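Local coordinates for protein phospholethanolamine N-methyltransferase 2 (Haemonchus contortus, PDB 4KRI) that probably methylates phosphomonomethylethanolamine on the route to phosphocholine, with S-adenosylmethionine as methyl donor, at residues A[374-379]-A[422-427]; A[89-94]-A[132-137]. All coordinates share one frame; numbering follows the deposited sequence.

Interaction 1 and interaction 2 each set a helix across a strand, and both are buried and apolar, with no hydrogen bond between their segments. They hold different elements and lie on opposite sides of the chain's centre, with their nearest atoms about 27 Å apart. Interaction 1 is in the C-terminal methyltransferase part, close to the bound ligands. Its chemistry is aromatic, and polar ends such as the Trp424 indole N-H find partners beyond the contact. Interaction 2 is in the N-terminal part. There one phenylalanine ring takes a leucine methyl over one face and leucine and alanine carbons at its edge.

Interaction 1 (A[374-379]-A[422-427]); sequences PRFKEI and HNWNFF
Phe376 sits between His422 and Trp424, and the three rings form an aromatic cluster. Phe376 CE2 lies over one face of the imidazole, offset toward its rim, 3.4 Å from His422 NE2. The two ring planes are 44° apart. Phe376 meets Trp424 nearer its root, with Phe376 CB 3.5 Å from Trp424 CB. The Phe376 ring and the five-membered ring of Trp424 are inclined by 37°. CG of Phe376 stands anti to the backbone N (chi1 -171°), which carries the ring from the helix toward the strand.

The contact packs helix 373-389 against strand 422-430, beside strand 320-329 of the Rossmann-like methyltransferase fold. The side chain of His422 is about 5 Å from the bound phosphomonomethylethanolamine, which places the cluster just behind the pocket, probably as second shell.

Aliphatic carbons meet the six-membered ring of Trp424. Arg375 CG reaches its edge in plane, 4.0 Å from Trp424 CZ3. Ile379 CD1 is 4.1 Å from the same Trp424 CZ3.

Polar bonds stay off the interface. Arg375 NH1 forms a salt bridge with Glu378 OE2 at 2.9 Å, and Arg375 NE donates to Gln209. The Trp424 indole NE1 bonds Asp297, a residue of the substrate pocket.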
loop_
_atom_site.group_PDB
_atom_site.type_symbol
_atom_site.label_atom_id
_atom_site.label_comp_id
_atom_site.label_asym_id
_atom_site.label_seq_id
_atom_site.Cartn_x
_atom_site.Cartn_y
_atom_site.Cartn_z
ATOM N N PRO A 374 -13.233 3.889 25.550
ATOM C CA PRO A 374 -13.655 2.833 26.479
ATOM C C PRO A 374 -13.707 1.438 25.859
ATOM O O PRO A 374 -13.396 0.473 26.557
ATOM C CB PRO A 374 -15.059 3.278 26.896
ATOM C CG PRO A 374 -15.007 4.775 26.801
ATOM C CD PRO A 374 -14.172 5.031 25.571
ATOM N N ARG A 375 -14.096 1.326 24.590
ATOM C CA ARG A 375 -14.041 0.035 23.911
ATOM C C ARG A 375 -12.587 -0.420 23.704
ATOM O O ARG A 375 -12.270 -1.593 23.869
ATOM C CB ARG A 375 -14.787 0.101 22.569
ATOM C CG ARG A 375 -14.721 -1.185 21.758
ATOM C CD ARG A 375 -15.398 -2.355 22.456
ATOM N NE ARG A 375 -15.210 -3.581 21.679
ATOM C CZ ARG A 375 -14.944 -4.772 22.205
ATOM N NH1 ARG A 375 -14.835 -4.913 23.518
ATOM N NH2 ARG A 375 -14.781 -5.825 21.411
ATOM N N PHE A 376 -11.714 0.519 23.350
ATOM C CA PHE A 376 -10.295 0.235 23.169
ATOM C C PHE A 376 -9.727 -0.389 24.441
ATOM O O PHE A 376 -8.979 -1.366 24.378
ATOM C CB PHE A 376 -9.552 1.532 22.837
ATOM C CG PHE A 376 -8.114 1.336 22.429
ATOM C CD1 PHE A 376 -7.751 0.320 21.559
ATOM C CD2 PHE A 376 -7.130 2.196 22.895
ATOM C CE1 PHE A 376 -6.430 0.152 21.181
ATOM C CE2 PHE A 376 -5.803 2.034 22.511
ATOM C CZ PHE A 376 -5.459 1.010 21.655
ATOM N N LYS A 377 -10.102 0.167 25.590
ATOM C CA LYS A 377 -9.637 -0.355 26.881
ATOM C C LYS A 377 -10.081 -1.809 27.085
ATOM O O LYS A 377 -9.273 -2.655 27.468
ATOM C CB LYS A 377 -10.096 0.526 28.051
ATOM C CG LYS A 377 -9.598 0.043 29.421
ATOM C CD LYS A 377 -10.016 0.997 30.540
ATOM C CE LYS A 377 -9.966 0.284 31.901
ATOM N NZ LYS A 377 -10.075 1.203 33.060
ATOM N N GLU A 378 -11.352 -2.101 26.800
ATOM C CA GLU A 378 -11.870 -3.468 26.915
ATOM C C GLU A 378 -11.088 -4.430 26.021
ATOM O O GLU A 378 -10.750 -5.539 26.434
ATOM C CB GLU A 378 -13.353 -3.536 26.524
ATOM C CG GLU A 378 -14.295 -2.607 27.274
ATOM C CD GLU A 378 -15.734 -2.702 26.758
ATOM O OE1 GLU A 378 -16.642 -2.122 27.395
ATOM O OE2 GLU A 378 -15.953 -3.363 25.715
ATOM N N ILE A 379 -10.818 -3.993 24.794
ATOM C CA ILE A 379 -10.089 -4.807 23.832
ATOM C C ILE A 379 -8.668 -5.109 24.321
ATOM O O ILE A 379 -8.206 -6.252 24.238
ATOM C CB ILE A 379 -10.052 -4.135 22.435
ATOM C CG1 ILE A 379 -11.448 -4.159 21.798
ATOM C CG2 ILE A 379 -9.064 -4.850 21.535
ATOM C CD1 ILE A 379 -11.626 -3.224 20.606
ATOM N N HIS A 422 -3.721 8.408 25.307
ATOM C CA HIS A 422 -4.010 7.558 24.149
ATOM C C HIS A 422 -5.521 7.412 23.998
ATOM O O HIS A 422 -6.191 6.938 24.911
ATOM C CB HIS A 422 -3.377 6.181 24.391
ATOM C CG HIS A 422 -3.279 5.319 23.177
ATOM N ND1 HIS A 422 -2.257 4.412 22.986
ATOM C CD2 HIS A 422 -4.091 5.198 22.092
ATOM C CE1 HIS A 422 -2.434 3.782 21.840
ATOM N NE2 HIS A 422 -3.537 4.239 21.281
ATOM N N ASN A 423 -6.062 7.819 22.850
ATOM C CA ASN A 423 -7.478 7.623 22.576
ATOM C C ASN A 423 -7.674 6.793 21.307
ATOM O O ASN A 423 -6.764 6.673 20.480
ATOM C CB ASN A 423 -8.202 8.973 22.414
ATOM C CG ASN A 423 -8.571 9.622 23.738
ATOM O OD1 ASN A 423 -8.067 9.246 24.802
ATOM N ND2 ASN A 423 -9.452 10.615 23.678
ATOM N N TRP A 424 -8.866 6.225 21.152
ATOM C CA TRP A 424 -9.182 5.456 19.947
ATOM C C TRP A 424 -10.406 6.113 19.343
ATOM O O TRP A 424 -11.497 6.053 19.925
ATOM C CB TRP A 424 -9.462 3.989 20.282
ATOM C CG TRP A 424 -9.580 3.112 19.046
ATOM C CD1 TRP A 424 -8.822 3.194 17.913
ATOM C CD2 TRP A 424 -10.532 2.057 18.816
ATOM N NE1 TRP A 424 -9.227 2.237 17.004
ATOM C CE2 TRP A 424 -10.282 1.535 17.534
ATOM C CE3 TRP A 424 -11.571 1.503 19.580
ATOM C CZ2 TRP A 424 -11.028 0.480 16.991
ATOM C CZ3 TRP A 424 -12.312 0.453 19.043
ATOM C CH2 TRP A 424 -12.039 -0.043 17.757
ATOM N N ASN A 425 -10.220 6.768 18.197
ATOM C CA ASN A 425 -11.238 7.652 17.640
ATOM C C ASN A 425 -11.918 7.122 16.379
ATOM O O ASN A 425 -11.298 6.418 15.588
ATOM C CB ASN A 425 -10.630 9.022 17.340
ATOM C CG ASN A 425 -10.292 9.796 18.601
ATOM O OD1 ASN A 425 -10.894 9.576 19.654
ATOM N ND2 ASN A 425 -9.343 10.721 18.493
ATOM N N PHE A 426 -13.184 7.498 16.211
ATOM C CA PHE A 426 -14.008 7.131 15.062
ATOM C C PHE A 426 -14.412 8.407 14.317
ATOM O O PHE A 426 -14.765 9.415 14.936
ATOM C CB PHE A 426 -15.262 6.411 15.569
ATOM C CG PHE A 426 -16.303 6.147 14.506
ATOM C CD1 PHE A 426 -16.323 4.937 13.839
ATOM C CD2 PHE A 426 -17.281 7.090 14.208
ATOM C CE1 PHE A 426 -17.277 4.679 12.867
ATOM C CE2 PHE A 426 -18.238 6.847 13.242
ATOM C CZ PHE A 426 -18.237 5.636 12.567
ATOM N N PHE A 427 -14.349 8.370 12.995
ATOM C CA PHE A 427 -14.794 9.481 12.164
ATOM C C PHE A 427 -15.539 8.919 10.957
ATOM O O PHE A 427 -15.080 7.970 10.325
ATOM C CB PHE A 427 -13.594 10.317 11.704
ATOM C CG PHE A 427 -13.854 11.129 10.465
ATOM C CD1 PHE A 427 -14.658 12.265 10.509
ATOM C CD2 PHE A 427 -13.273 10.769 9.262
ATOM C CE1 PHE A 427 -14.897 13.009 9.355
ATOM C CE2 PHE A 427 -13.513 11.503 8.103
ATOM C CZ PHE A 427 -14.321 12.627 8.152
#

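Interaction 2 (A[89-94]-A[132-137]); sequences AALRSL and GNVGFQ
The last turn of helix 80-93 packs on strand 132-143 in the N-terminal domain of this di-domain methyltransferase, where the helix lies across the strand at 104°. The centre of the contact is Leu91 against Phe136. Leu91 CD2 stands over the middle of the Phe136 ring, 3.7 Å from the ring centroid and 12° off the normal. This is a CH-pi contact. Leu91 CG adds to it, 3.7 Å from Phe136 CE2. The two side chains run past each other in opposite directions.

Phe136 has other neighbours at its rim. Leu94 CD1 lies at the ring edge in plane, 3.7 Å from Phe136 CE1. Ala90 CB also approaches near the ring plane, 4.1 Å from Phe136 CZ. One methyl thus covers a face, and the other two lie at the rim. CG of Phe136 is anti to its carbonyl carbon (chi1 -75°), and the far end of the ring reaches closer to the helix than its root does.

Both branches of Leu91 also touch the strand backbone. Leu91 CD2 is 3.8 Å from Gly135 C, and Leu91 CD1 is 4.1 Å from Val134 O. Gly135 is the strand residue whose CA comes nearest to that of Leu91. Val134 packs more loosely, with its CG2 4.4 Å from Leu91 CB.

At the helix end, the Ser93 hydroxyl donates to Ala90 O. The bond stays within the helix. Lys163 NZ bonds the carbonyls of both Leu91 and Leu94, which ties the helix end to strand 156-166. That strand pairs with strand 132-143, and its Leu161 touches Phe136. Strand 127-129 adds Leu127 beside Leu91 and Val134, and strand 64-70 packs against Ala90 and Leu94.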
loop_
_atom_site.group_PDB
_atom_site.type_symbol
_atom_site.label_atom_id
_atom_site.label_comp_id
_atom_site.label_asym_id
_atom_site.label_seq_id
_atom_site.Cartn_x
_atom_site.Cartn_y
_atom_site.Cartn_z
ATOM N N ALA A 89 21.207 -0.621 -17.260
ATOM C CA ALA A 89 20.879 -0.255 -18.638
ATOM C C ALA A 89 19.594 0.566 -18.672
ATOM O O ALA A 89 19.457 1.495 -19.464
ATOM C CB ALA A 89 20.743 -1.503 -19.508
ATOM N N ALA A 90 18.646 0.217 -17.811
ATOM C CA ALA A 90 17.393 0.963 -17.742
ATOM C C ALA A 90 17.633 2.407 -17.311
ATOM O O ALA A 90 17.107 3.335 -17.921
ATOM C CB ALA A 90 16.408 0.271 -16.805
ATOM N N LEU A 91 18.443 2.594 -16.271
ATOM C CA LEU A 91 18.793 3.932 -15.799
ATOM C C LEU A 91 19.530 4.737 -16.861
ATOM O O LEU A 91 19.253 5.926 -17.045
ATOM C CB LEU A 91 19.630 3.853 -14.518
ATOM C CG LEU A 91 18.818 3.508 -13.263
ATOM C CD1 LEU A 91 19.744 3.135 -12.107
ATOM C CD2 LEU A 91 17.933 4.686 -12.853
ATOM N N ARG A 92 20.463 4.108 -17.570
ATOM C CA ARG A 92 21.183 4.840 -18.608
ATOM C C ARG A 92 20.261 5.291 -19.743
ATOM O O ARG A 92 20.456 6.359 -20.318
ATOM C CB ARG A 92 22.357 4.017 -19.152
ATOM C CG ARG A 92 23.498 3.892 -18.156
ATOM C CD ARG A 92 24.673 3.096 -18.722
ATOM N NE ARG A 92 25.699 2.891 -17.701
ATOM C CZ ARG A 92 26.639 1.947 -17.744
ATOM N NH1 ARG A 92 26.695 1.097 -18.764
ATOM N NH2 ARG A 92 27.521 1.850 -16.753
ATOM N N SER A 93 19.240 4.493 -20.047
ATOM C CA SER A 93 18.392 4.777 -21.201
ATOM C C SER A 93 17.399 5.907 -20.938
ATOM O O SER A 93 16.905 6.536 -21.881
ATOM C CB SER A 93 17.609 3.530 -21.602
ATOM O OG SER A 93 16.475 3.384 -20.758
ATOM N N LEU A 94 17.094 6.152 -19.666
ATOM C CA LEU A 94 16.054 7.123 -19.302
ATOM C C LEU A 94 16.605 8.510 -19.045
ATOM O O LEU A 94 17.699 8.659 -18.507
ATOM C CB LEU A 94 15.308 6.666 -18.041
ATOM C CG LEU A 94 14.328 5.509 -18.255
ATOM C CD1 LEU A 94 13.995 4.859 -16.915
ATOM C CD2 LEU A 94 13.052 5.992 -18.938
ATOM N N GLY A 132 27.276 12.766 -9.282
ATOM C CA GLY A 132 26.405 12.221 -8.258
ATOM C C GLY A 132 25.876 10.868 -8.693
ATOM O O GLY A 132 26.402 10.264 -9.631
ATOM N N ASN A 133 24.837 10.390 -8.019
ATOM C CA ASN A 133 24.221 9.118 -8.378
ATOM C C ASN A 133 22.835 9.293 -8.989
ATOM O O ASN A 133 22.198 10.334 -8.825
ATOM C CB ASN A 133 24.109 8.206 -7.151
ATOM C CG ASN A 133 25.446 7.627 -6.724
ATOM O OD1 ASN A 133 26.360 7.477 -7.534
ATOM N ND2 ASN A 133 25.560 7.289 -5.447
ATOM N N VAL A 134 22.381 8.269 -9.703
ATOM C CA VAL A 134 20.989 8.198 -10.123
ATOM C C VAL A 134 20.421 6.872 -9.652
ATOM O O VAL A 134 21.167 5.919 -9.405
ATOM C CB VAL A 134 20.810 8.306 -11.657
ATOM C CG1 VAL A 134 21.195 9.697 -12.139
ATOM C CG2 VAL A 134 21.608 7.221 -12.390
ATOM N N GLY A 135 19.101 6.813 -9.531
ATOM C CA GLY A 135 18.445 5.597 -9.097
ATOM C C GLY A 135 16.960 5.735 -9.333
ATOM O O GLY A 135 16.501 6.761 -9.840
ATOM N N PHE A 136 16.197 4.711 -8.973
ATOM C CA PHE A 136 14.754 4.792 -9.143
ATOM C C PHE A 136 14.038 5.188 -7.867
ATOM O O PHE A 136 14.271 4.602 -6.807
ATOM C CB PHE A 136 14.195 3.457 -9.645
ATOM C CG PHE A 136 14.473 3.198 -11.091
ATOM C CD1 PHE A 136 13.924 4.016 -12.076
ATOM C CD2 PHE A 136 15.277 2.130 -11.478
ATOM C CE1 PHE A 136 14.188 3.778 -13.426
ATOM C CE2 PHE A 136 15.543 1.884 -12.814
ATOM C CZ PHE A 136 15.001 2.715 -13.798
ATOM N N GLN A 137 13.166 6.188 -7.975
ATOM C CA GLN A 137 12.251 6.539 -6.896
ATOM C C GLN A 137 10.983 5.705 -7.048
ATOM O O GLN A 137 10.453 5.553 -8.150
ATOM C CB GLN A 137 11.906 8.032 -6.946
ATOM C CG GLN A 137 10.815 8.460 -5.968
ATOM C CD GLN A 137 10.514 9.942 -6.056
ATOM O OE1 GLN A 137 11.417 10.775 -5.963
ATOM N NE2 GLN A 137 9.243 10.281 -6.239
#